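Local coordinates for protein binary enterotoxin of Clostridium perfringens component a (Clostridium perfringens, PDB 5WTZ) that transfers ADP-ribose to actin, probably from NAD, which it binds, and probably serves as the enzymatic component of an iota-like binary enterotoxin, at residues Ile221-Trp226 against Asn381-Leu386; Ser56-Lys59 against Asn65-Gly68; Leu362-Gly367 against Val385-Gly390. All blocks are in the same frame, centred on the assembly; numbering follows the deposited sequence.

Contact 1: Ile221-Trp226 against Asn381-Leu386. With NAD (nicotinamide-adenine-dinucleotide), chain B.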
loop_
_atom_site.group_PDB
_atom_site.type_symbol
_atom_site.label_atom_id
_atom_site.label_comp_id
_atom_site.label_asym_id
_atom_site.label_seq_id
_atom_site.Cartn_x
_atom_site.Cartn_y
_atom_site.Cartn_z
ATOM N N ILE A 221 -15.627 5.861 9.027
ATOM C CA ILE A 221 -16.980 6.109 8.543
ATOM C C ILE A 221 -17.165 5.520 7.154
ATOM O O ILE A 221 -18.164 4.854 6.891
ATOM C CB ILE A 221 -17.318 7.606 8.514
ATOM C CG1 ILE A 221 -17.262 8.189 9.928
ATOM C CG2 ILE A 221 -18.695 7.815 7.916
ATOM C CD1 ILE A 221 -16.885 9.652 9.967
ATOM N N SER A 222 -16.191 5.730 6.276
ATOM C CA SER A 222 -16.293 5.191 4.928
ATOM C C SER A 222 -16.205 3.675 4.942
ATOM O O SER A 222 -16.884 3.001 4.166
ATOM C CB SER A 222 -15.210 5.776 4.027
ATOM O OG SER A 222 -15.451 7.154 3.822
ATOM N N ALA A 223 -15.366 3.141 5.823
ATOM C CA ALA A 223 -15.222 1.697 5.960
ATOM C C ALA A 223 -16.534 1.056 6.394
ATOM O O ALA A 223 -16.999 0.091 5.784
ATOM C CB ALA A 223 -14.122 1.366 6.952
ATOM N N SER A 224 -17.124 1.606 7.447
ATOM C CA SER A 224 -18.388 1.121 7.980
ATOM C C SER A 224 -19.499 1.186 6.923
ATOM O O SER A 224 -20.267 0.241 6.759
ATOM C CB SER A 224 -18.763 1.928 9.225
ATOM O OG SER A 224 -20.070 1.617 9.668
ATOM N N GLN A 225 -19.562 2.300 6.198
ATOM C CA GLN A 225 -20.547 2.480 5.133
ATOM C C GLN A 225 -20.402 1.467 4.002
ATOM O O GLN A 225 -21.395 0.927 3.518
ATOM C CB GLN A 225 -20.456 3.896 4.572
ATOM C CG GLN A 225 -21.140 4.934 5.453
ATOM C CD GLN A 225 -20.921 6.358 4.978
ATOM O OE1 GLN A 225 -19.842 6.706 4.488
ATOM N NE2 GLN A 225 -21.943 7.193 5.129
ATOM N N TRP A 226 -19.168 1.227 3.574
ATOM C CA TRP A 226 -18.890 0.225 2.549
ATOM C C TRP A 226 -19.304 -1.166 3.023
ATOM O O TRP A 226 -19.991 -1.901 2.305
ATOM C CB TRP A 226 -17.406 0.252 2.173
ATOM C CG TRP A 226 -17.064 -0.660 1.029
ATOM C CD1 TRP A 226 -17.076 -0.349 -0.302
ATOM C CD2 TRP A 226 -16.660 -2.029 1.118
ATOM N NE1 TRP A 226 -16.707 -1.445 -1.046
ATOM C CE2 TRP A 226 -16.444 -2.492 -0.192
ATOM C CE3 TRP A 226 -16.456 -2.915 2.187
ATOM C CZ2 TRP A 226 -16.044 -3.792 -0.470
ATOM C CZ3 TRP A 226 -16.052 -4.202 1.912
ATOM C CH2 TRP A 226 -15.852 -4.631 0.592
ATOM N N ASN A 381 -17.238 -1.271 16.490
ATOM C CA ASN A 381 -15.791 -1.055 16.593
ATOM C C ASN A 381 -14.971 -2.109 15.844
ATOM O O ASN A 381 -13.741 -2.087 15.872
ATOM C CB ASN A 381 -15.353 -1.003 18.061
ATOM C CG ASN A 381 -16.345 -0.255 18.933
ATOM O OD1 ASN A 381 -16.883 0.780 18.535
ATOM N ND2 ASN A 381 -16.611 -0.791 20.122
ATOM N N GLU A 382 -15.648 -3.026 15.162
ATOM C CA GLU A 382 -14.949 -4.020 14.361
ATOM C C GLU A 382 -15.190 -3.733 12.877
ATOM O O GLU A 382 -16.239 -3.193 12.499
ATOM C CB GLU A 382 -15.404 -5.430 14.730
ATOM C CG GLU A 382 -15.302 -5.742 16.217
ATOM C CD GLU A 382 -14.208 -6.744 16.538
ATOM O OE1 GLU A 382 -14.263 -7.356 17.627
ATOM O OE2 GLU A 382 -13.293 -6.921 15.703
ATOM N N TYR A 383 -14.206 -4.075 12.049
ATOM C CA TYR A 383 -14.213 -3.719 10.629
ATOM C C TYR A 383 -13.553 -4.840 9.838
ATOM O O TYR A 383 -12.684 -4.599 8.985
ATOM C CB TYR A 383 -13.487 -2.385 10.408
ATOM C CG TYR A 383 -14.031 -1.275 11.276
ATOM C CD1 TYR A 383 -13.511 -1.042 12.542
ATOM C CD2 TYR A 383 -15.093 -0.489 10.850
ATOM C CE1 TYR A 383 -14.024 -0.044 13.357
ATOM C CE2 TYR A 383 -15.606 0.519 11.655
ATOM C CZ TYR A 383 -15.064 0.733 12.906
ATOM O OH TYR A 383 -15.562 1.728 13.714
ATOM N N GLU A 384 -13.986 -6.068 10.125
ATOM C CA GLU A 384 -13.310 -7.256 9.642
ATOM C C GLU A 384 -13.830 -7.755 8.297
ATOM O O GLU A 384 -15.053 -7.857 8.064
ATOM C CB GLU A 384 -13.422 -8.394 10.667
ATOM C CG GLU A 384 -12.795 -9.694 10.181
ATOM C CD GLU A 384 -12.549 -10.709 11.306
ATOM O OE1 GLU A 384 -12.892 -10.432 12.472
ATOM O OE2 GLU A 384 -11.984 -11.780 11.005
ATOM N N VAL A 385 -12.889 -8.066 7.416
ATOM C CA VAL A 385 -13.173 -8.883 6.250
ATOM C C VAL A 385 -12.532 -10.239 6.477
ATOM O O VAL A 385 -11.319 -10.339 6.668
ATOM C CB VAL A 385 -12.673 -8.237 4.947
ATOM C CG1 VAL A 385 -12.638 -9.262 3.804
ATOM C CG2 VAL A 385 -13.558 -7.035 4.577
ATOM N N LEU A 386 -13.367 -11.274 6.497
ATOM C CA LEU A 386 -12.909 -12.644 6.699
ATOM C C LEU A 386 -12.785 -13.346 5.353
ATOM O O LEU A 386 -13.739 -13.407 4.583
ATOM C CB LEU A 386 -13.869 -13.397 7.620
ATOM C CG LEU A 386 -13.525 -14.838 8.017
ATOM C CD1 LEU A 386 -12.200 -14.848 8.769
ATOM C CD2 LEU A 386 -14.633 -15.446 8.876
HETATM P PA NAD B . -5.477 -16.410 13.863
HETATM O O1A NAD B . -6.196 -17.716 14.102
HETATM O O2A NAD B . -5.308 -15.886 12.468
HETATM O O5B NAD B . -4.002 -16.472 14.511
HETATM C C5B NAD B . -3.717 -17.132 15.749
HETATM C C4B NAD B . -2.260 -17.555 15.765
HETATM O O4B NAD B . -2.065 -18.507 14.711
HETATM C C3B NAD B . -1.320 -16.381 15.506
HETATM O O3B NAD B . -0.145 -16.552 16.316
HETATM C C2B NAD B . -0.982 -16.525 14.029
HETATM O O2B NAD B . 0.312 -16.005 13.705
HETATM C C1B NAD B . -1.072 -18.029 13.797
HETATM N N9A NAD B . -1.508 -18.283 12.408
HETATM C C8A NAD B . -2.635 -17.840 11.822
HETATM N N7A NAD B . -2.697 -18.258 10.527
HETATM C C5A NAD B . -1.581 -18.957 10.286
HETATM C C6A NAD B . -1.005 -19.677 9.132
HETATM N N6A NAD B . -1.664 -19.714 7.953
HETATM N N1A NAD B . 0.203 -20.270 9.293
HETATM C C2A NAD B . 0.860 -20.242 10.465
HETATM N N3A NAD B . 0.385 -19.617 11.561
HETATM C C4A NAD B . -0.800 -18.963 11.519
HETATM O O3 NAD B . -6.256 -15.302 14.723
HETATM P PN NAD B . -5.782 -13.825 15.147
HETATM O O1N NAD B . -5.667 -12.994 13.888
HETATM O O2N NAD B . -4.625 -13.955 16.109
HETATM O O5D NAD B . -7.078 -13.386 15.993
HETATM C C5D NAD B . -8.393 -13.442 15.440
HETATM C C4D NAD B . -9.332 -12.637 16.318
HETATM O O4D NAD B . -9.090 -11.243 16.117
HETATM C C3D NAD B . -10.769 -12.855 15.887
HETATM O O3D NAD B . -11.612 -12.536 17.009
HETATM C C2D NAD B . -10.961 -11.826 14.795
HETATM O O2D NAD B . -12.332 -11.431 14.676
HETATM C C1D NAD B . -10.045 -10.678 15.227
HETATM N N1N NAD B . -9.338 -10.024 14.107
HETATM C C2N NAD B . -7.993 -10.059 14.020
HETATM C C3N NAD B . -7.335 -9.433 12.955
HETATM C C7N NAD B . -5.835 -9.447 12.834
HETATM O O7N NAD B . -5.148 -10.351 13.326
HETATM N N7N NAD B . -5.298 -8.418 12.201
HETATM C C4N NAD B . -8.054 -8.752 11.980
HETATM C C5N NAD B . -9.435 -8.733 12.091
HETATM C C6N NAD B . -10.048 -9.379 13.168
#

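Contact 2: Ser56-Lys59 against Asn65-Gly68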
loop_
_atom_site.group_PDB
_atom_site.type_symbol
_atom_site.label_atom_id
_atom_site.label_comp_id
_atom_site.label_asym_id
_atom_site.label_seq_id
_atom_site.Cartn_x
_atom_site.Cartn_y
_atom_site.Cartn_z
ATOM N N SER A 56 3.586 10.011 7.960
ATOM C CA SER A 56 2.276 9.589 7.470
ATOM C C SER A 56 2.098 8.087 7.656
ATOM O O SER A 56 1.009 7.617 7.952
ATOM C CB SER A 56 2.086 9.956 5.997
ATOM O OG SER A 56 2.833 9.095 5.155
ATOM N N ILE A 57 3.194 7.350 7.499
ATOM C CA ILE A 57 3.189 5.905 7.690
ATOM C C ILE A 57 3.004 5.511 9.160
ATOM O O ILE A 57 2.113 4.699 9.481
ATOM C CB ILE A 57 4.485 5.291 7.126
ATOM C CG1 ILE A 57 4.476 5.448 5.601
ATOM C CG2 ILE A 57 4.609 3.832 7.535
ATOM C CD1 ILE A 57 5.739 4.960 4.892
ATOM N N LYS A 58 3.830 6.082 10.038
ATOM C CA LYS A 58 3.694 5.931 11.491
ATOM C C LYS A 58 2.256 6.156 11.930
ATOM O O LYS A 58 1.668 5.343 12.655
ATOM C CB LYS A 58 4.596 6.925 12.238
ATOM C CG LYS A 58 6.088 6.651 12.187
ATOM C CD LYS A 58 6.843 7.820 12.814
ATOM C CE LYS A 58 8.344 7.584 12.807
ATOM N NZ LYS A 58 8.716 6.474 13.724
ATOM N N LYS A 59 1.689 7.276 11.484
ATOM C CA LYS A 59 0.401 7.721 11.977
ATOM C C LYS A 59 -0.717 6.779 11.551
ATOM O O LYS A 59 -1.565 6.410 12.359
ATOM C CB LYS A 59 0.098 9.138 11.486
ATOM C CG LYS A 59 -1.183 9.725 12.050
ATOM C CD LYS A 59 -1.568 10.991 11.302
ATOM C CE LYS A 59 -2.899 11.563 11.803
ATOM N NZ LYS A 59 -2.881 11.775 13.271
ATOM N N ASN A 65 -5.391 5.883 19.881
ATOM C CA ASN A 65 -5.203 7.106 20.649
ATOM C C ASN A 65 -3.742 7.484 20.742
ATOM O O ASN A 65 -3.283 8.085 21.709
ATOM C CB ASN A 65 -5.822 6.988 22.040
ATOM C CG ASN A 65 -7.328 6.847 21.985
ATOM O OD1 ASN A 65 -7.916 6.042 22.707
ATOM N ND2 ASN A 65 -7.952 7.579 21.066
ATOM N N TYR A 66 -3.019 7.094 19.703
ATOM C CA TYR A 66 -1.714 7.638 19.391
ATOM C C TYR A 66 -1.911 9.080 18.943
ATOM O O TYR A 66 -2.563 9.324 17.924
ATOM C CB TYR A 66 -1.077 6.786 18.300
ATOM C CG TYR A 66 0.177 7.295 17.653
ATOM C CD1 TYR A 66 1.421 6.895 18.111
ATOM C CD2 TYR A 66 0.121 8.107 16.523
ATOM C CE1 TYR A 66 2.576 7.323 17.494
ATOM C CE2 TYR A 66 1.276 8.533 15.890
ATOM C CZ TYR A 66 2.499 8.140 16.381
ATOM O OH TYR A 66 3.655 8.562 15.765
ATOM N N GLU A 67 -1.384 10.039 19.696
ATOM C CA GLU A 67 -1.617 11.432 19.325
ATOM C C GLU A 67 -0.461 12.009 18.514
ATOM O O GLU A 67 -0.629 13.017 17.828
ATOM C CB GLU A 67 -1.883 12.305 20.552
ATOM C CG GLU A 67 -2.956 13.356 20.272
ATOM C CD GLU A 67 -3.023 14.448 21.317
ATOM O OE1 GLU A 67 -2.414 14.286 22.395
ATOM O OE2 GLU A 67 -3.682 15.475 21.051
ATOM N N GLY A 68 0.701 11.364 18.590
ATOM C CA GLY A 68 1.802 11.665 17.686
ATOM C C GLY A 68 2.397 13.051 17.846
ATOM O O GLY A 68 2.587 13.528 18.964
#

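Contact 3: Leu362-Gly367 against Val385-Gly390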
loop_
_atom_site.group_PDB
_atom_site.type_symbol
_atom_site.label_atom_id
_atom_site.label_comp_id
_atom_site.label_asym_id
_atom_site.label_seq_id
_atom_site.Cartn_x
_atom_site.Cartn_y
_atom_site.Cartn_z
ATOM N N LEU A 362 -2.952 -6.063 2.183
ATOM C CA LEU A 362 -3.410 -7.023 1.182
ATOM C C LEU A 362 -4.306 -6.397 0.124
ATOM O O LEU A 362 -5.331 -5.780 0.447
ATOM C CB LEU A 362 -4.160 -8.165 1.869
ATOM C CG LEU A 362 -4.694 -9.281 0.961
ATOM C CD1 LEU A 362 -3.544 -10.107 0.281
ATOM C CD2 LEU A 362 -5.671 -10.159 1.754
ATOM N N HIS A 363 -3.924 -6.578 -1.130
ATOM C CA HIS A 363 -4.769 -6.234 -2.273
ATOM C C HIS A 363 -5.744 -7.383 -2.484
ATOM O O HIS A 363 -5.341 -8.453 -2.948
ATOM C CB HIS A 363 -3.931 -5.998 -3.533
ATOM C CG HIS A 363 -4.741 -5.618 -4.739
ATOM N ND1 HIS A 363 -4.235 -5.669 -6.017
ATOM C CD2 HIS A 363 -6.017 -5.183 -4.858
ATOM C CE1 HIS A 363 -5.166 -5.287 -6.876
ATOM N NE2 HIS A 363 -6.259 -4.994 -6.199
ATOM N N LEU A 364 -7.007 -7.156 -2.117
ATOM C CA LEU A 364 -8.064 -8.160 -2.153
ATOM C C LEU A 364 -8.925 -7.957 -3.392
ATOM O O LEU A 364 -9.724 -7.017 -3.446
ATOM C CB LEU A 364 -8.921 -8.065 -0.875
ATOM C CG LEU A 364 -10.038 -9.088 -0.652
ATOM C CD1 LEU A 364 -9.443 -10.489 -0.665
ATOM C CD2 LEU A 364 -10.753 -8.836 0.671
ATOM N N PRO A 365 -8.775 -8.835 -4.398
ATOM C CA PRO A 365 -9.437 -8.564 -5.681
ATOM C C PRO A 365 -10.954 -8.745 -5.671
ATOM O O PRO A 365 -11.507 -9.560 -4.921
ATOM C CB PRO A 365 -8.797 -9.582 -6.633
ATOM C CG PRO A 365 -7.563 -10.049 -5.951
ATOM C CD PRO A 365 -7.853 -9.977 -4.485
ATOM N N ASN A 366 -11.605 -7.949 -6.510
ATOM C CA ASN A 366 -12.948 -8.232 -7.012
ATOM C C ASN A 366 -13.103 -9.730 -7.256
ATOM O O ASN A 366 -12.272 -10.319 -7.928
ATOM C CB ASN A 366 -13.175 -7.451 -8.312
ATOM C CG ASN A 366 -14.584 -7.543 -8.832
ATOM O OD1 ASN A 366 -15.273 -8.549 -8.656
ATOM N ND2 ASN A 366 -15.015 -6.491 -9.530
ATOM N N GLY A 367 -14.140 -10.344 -6.693
ATOM C CA GLY A 367 -14.406 -11.752 -6.952
ATOM C C GLY A 367 -13.899 -12.728 -5.904
ATOM O O GLY A 367 -14.226 -13.922 -5.953
ATOM N N VAL A 385 -12.889 -8.066 7.416
ATOM C CA VAL A 385 -13.173 -8.883 6.250
ATOM C C VAL A 385 -12.532 -10.239 6.477
ATOM O O VAL A 385 -11.319 -10.339 6.668
ATOM C CB VAL A 385 -12.673 -8.237 4.947
ATOM C CG1 VAL A 385 -12.638 -9.262 3.804
ATOM C CG2 VAL A 385 -13.558 -7.035 4.577
ATOM N N LEU A 386 -13.367 -11.274 6.497
ATOM C CA LEU A 386 -12.909 -12.644 6.699
ATOM C C LEU A 386 -12.785 -13.346 5.353
ATOM O O LEU A 386 -13.739 -13.407 4.583
ATOM C CB LEU A 386 -13.869 -13.397 7.620
ATOM C CG LEU A 386 -13.525 -14.838 8.017
ATOM C CD1 LEU A 386 -12.200 -14.848 8.769
ATOM C CD2 LEU A 386 -14.633 -15.446 8.876
ATOM N N ILE A 387 -11.606 -13.892 5.072
ATOM C CA ILE A 387 -11.312 -14.483 3.769
ATOM C C ILE A 387 -11.359 -16.006 3.873
ATOM O O ILE A 387 -10.907 -16.561 4.886
ATOM C CB ILE A 387 -9.913 -13.990 3.259
ATOM C CG1 ILE A 387 -9.925 -12.462 3.131
ATOM C CG2 ILE A 387 -9.514 -14.651 1.948
ATOM C CD1 ILE A 387 -8.554 -11.818 2.838
ATOM N N ASP A 388 -11.913 -16.666 2.848
ATOM C CA ASP A 388 -12.032 -18.120 2.800
ATOM C C ASP A 388 -10.664 -18.801 2.895
ATOM O O ASP A 388 -9.635 -18.232 2.522
ATOM C CB ASP A 388 -12.774 -18.551 1.515
ATOM C CG ASP A 388 -13.426 -19.936 1.629
ATOM O OD1 ASP A 388 -13.503 -20.512 2.748
ATOM O OD2 ASP A 388 -13.875 -20.469 0.583
ATOM N N HIS A 389 -10.650 -20.020 3.422
ATOM C CA HIS A 389 -9.397 -20.762 3.496
ATOM C C HIS A 389 -8.917 -21.174 2.100
ATOM O O HIS A 389 -9.712 -21.277 1.164
ATOM C CB HIS A 389 -9.565 -21.990 4.390
ATOM C CG HIS A 389 -10.504 -23.017 3.841
ATOM N ND1 HIS A 389 -10.075 -24.215 3.320
ATOM C CD2 HIS A 389 -11.856 -23.023 3.744
ATOM C CE1 HIS A 389 -11.122 -24.922 2.925
ATOM N NE2 HIS A 389 -12.212 -24.222 3.170
ATOM N N GLY A 390 -7.611 -21.387 1.956
ATOM C CA GLY A 390 -7.091 -22.021 0.759
ATOM C C GLY A 390 -6.672 -21.093 -0.365
ATOM O O GLY A 390 -6.475 -21.547 -1.487
#

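Contact 1: Ile221-Trp226 against Asn381-Leu386
The Tyr383 ring meets helix 220-237 with its CD2-CE2 side: Ser224 CB lies at the ring edge, near its plane, 4.2 Å from Tyr383 CE2, and Ala223 CB approaches obliquely, 4.4 Å from Tyr383 CD2. Both are carbon contacts at long range, and no hydrogen bond joins the two segments. Tyr372, Thr344 and Leu346 add further contacts around Tyr383. The next residue turns to the ligand instead. Glu382-Tyr383-Glu384 fits the ExE signature of arginine-modifying ADP-ribosyltransferases, and Glu384 binds NAD. With CG anti to the backbone N (chi1 177°), the Glu384 chain runs out extended to the nicotinamide ribose, where OE1 accepts a very short hydrogen bond of 2.5 Å from NAD O2D. The same oxygen, Glu384 OE1, comes within 3.1 Å of NAD C6N on the nicotinamide ring. The other oxygen, OE2, is hydrogen-bonded to Ser342 OG of the neighbouring strand 341-344. Bonds at both carboxylate oxygens, one to the ligand and one to the protein, would limit the rotation of the group and set it beside the nicotinamide-ribose linkage.

Contact 2: Ser56-Lys59 against Asn65-Gly68
The backbone at Lys58 and Lys59, near the C-terminal end of helix 36-61, faces the loop at Tyr66 without hydrogen-bonding to it, and the nearest CA atoms, those of Lys59 and Gly68, are 7.1 Å apart. Tyr66 supplies the loop's side of the contact. Its CG stands anti to the backbone N (chi1 170°), which sends the ring toward the helix and brings Tyr66 CE2 to 4.1 Å from Lys59 CA, an oblique approach. Farther out, Tyr66 OH sits 4.0 Å from Lys58 CB. The chain folds back over the ring, with Gly68 N 3.9 Å above one face of Tyr66, offset toward the rim. Loop 62-69 connects helices 36-61 and 70-83 in the first of the two ADP-ribosyltransferase-like halves of the toxin, and two of the polar ends, those of Lys58 and Tyr66, reach across to the second. Lys58 leaves the contact beyond CB, bends only at its last torsion (chi4 -68°), and sets NZ in a salt bridge with Glu404 OE1 and a hydrogen bond with Tyr402 O. Tyr66 OH is hydrogen-bonded to the other oxygen of that carboxylate, Glu404 OE2. Lys59 takes another course: its chain, extended as far as CE, ends in a hydrogen bond between NZ and Asn73 OD1 on helix 70-83. The same amide holds the loop through its nitrogen, since Asn73 ND2 is hydrogen-bonded to Glu67 O.

Contact 3: Leu362-Gly367 against Val385-Gly390
Leu362, on strand 358-364, opens the contact by meeting Ile387 tip to tip, with Leu362 CD2 3.5 Å from Ile387 CD1, tighter than usual for two carbons. The strands belong to the two sheets of the ADP-ribosyltransferase core: 358-364 to the five-stranded mixed sheet, 384-387 to the three-stranded antiparallel one. They cross nearly at right angles, 81° between the short segments, with axes 11.3 Å apart, so the buried layer between them is filled by side chains. His363 points out of this layer, and its NE2 is hydrogen-bonded to Asp294. Leu364 returns to it with CG anti to the backbone N (chi1 -176°), and its two methyls part company: CD1 meets Ile387 and CD2 meets Val385, both tip to tip. Leu420 of strand 411-420 packs against Leu362, Leu364 and Ile387 as well. From Pro365 the chain leaves the sheet, and Asn366 N and Gly367 O are hydrogen-bonded to Asp294 and Lys290. Across the layer, the CD1 methyl of Ile387 is shared between the two leucines, lying 3.9 Å from Leu364 CD1, while Leu364 CD2 lies 3.7 Å from Val385 CG1.

Contacts 1 and 3 share Val385 and Leu386, and both use strand 384-387; their centres are 15 Å apart. The strand thereby joins the NAD site to the interior: Glu384 holds the ligand in contact 1, and Val385, whose side chain is about 8 Å from NAD, packs in contact 3. On the facing sheet, the Leu362 side chain lies about 7 Å from that of Arg299, another NAD-binding residue. Contact 2 lies in the first ADP-ribosyltransferase-like half, the other two in the second, and it touches neither; its nearest atoms are about 11 Å from contact 1 and 14 Å from contact 3. Even so, the Tyr66 side chain is about 10 Å from that of Arg300, which binds NADH.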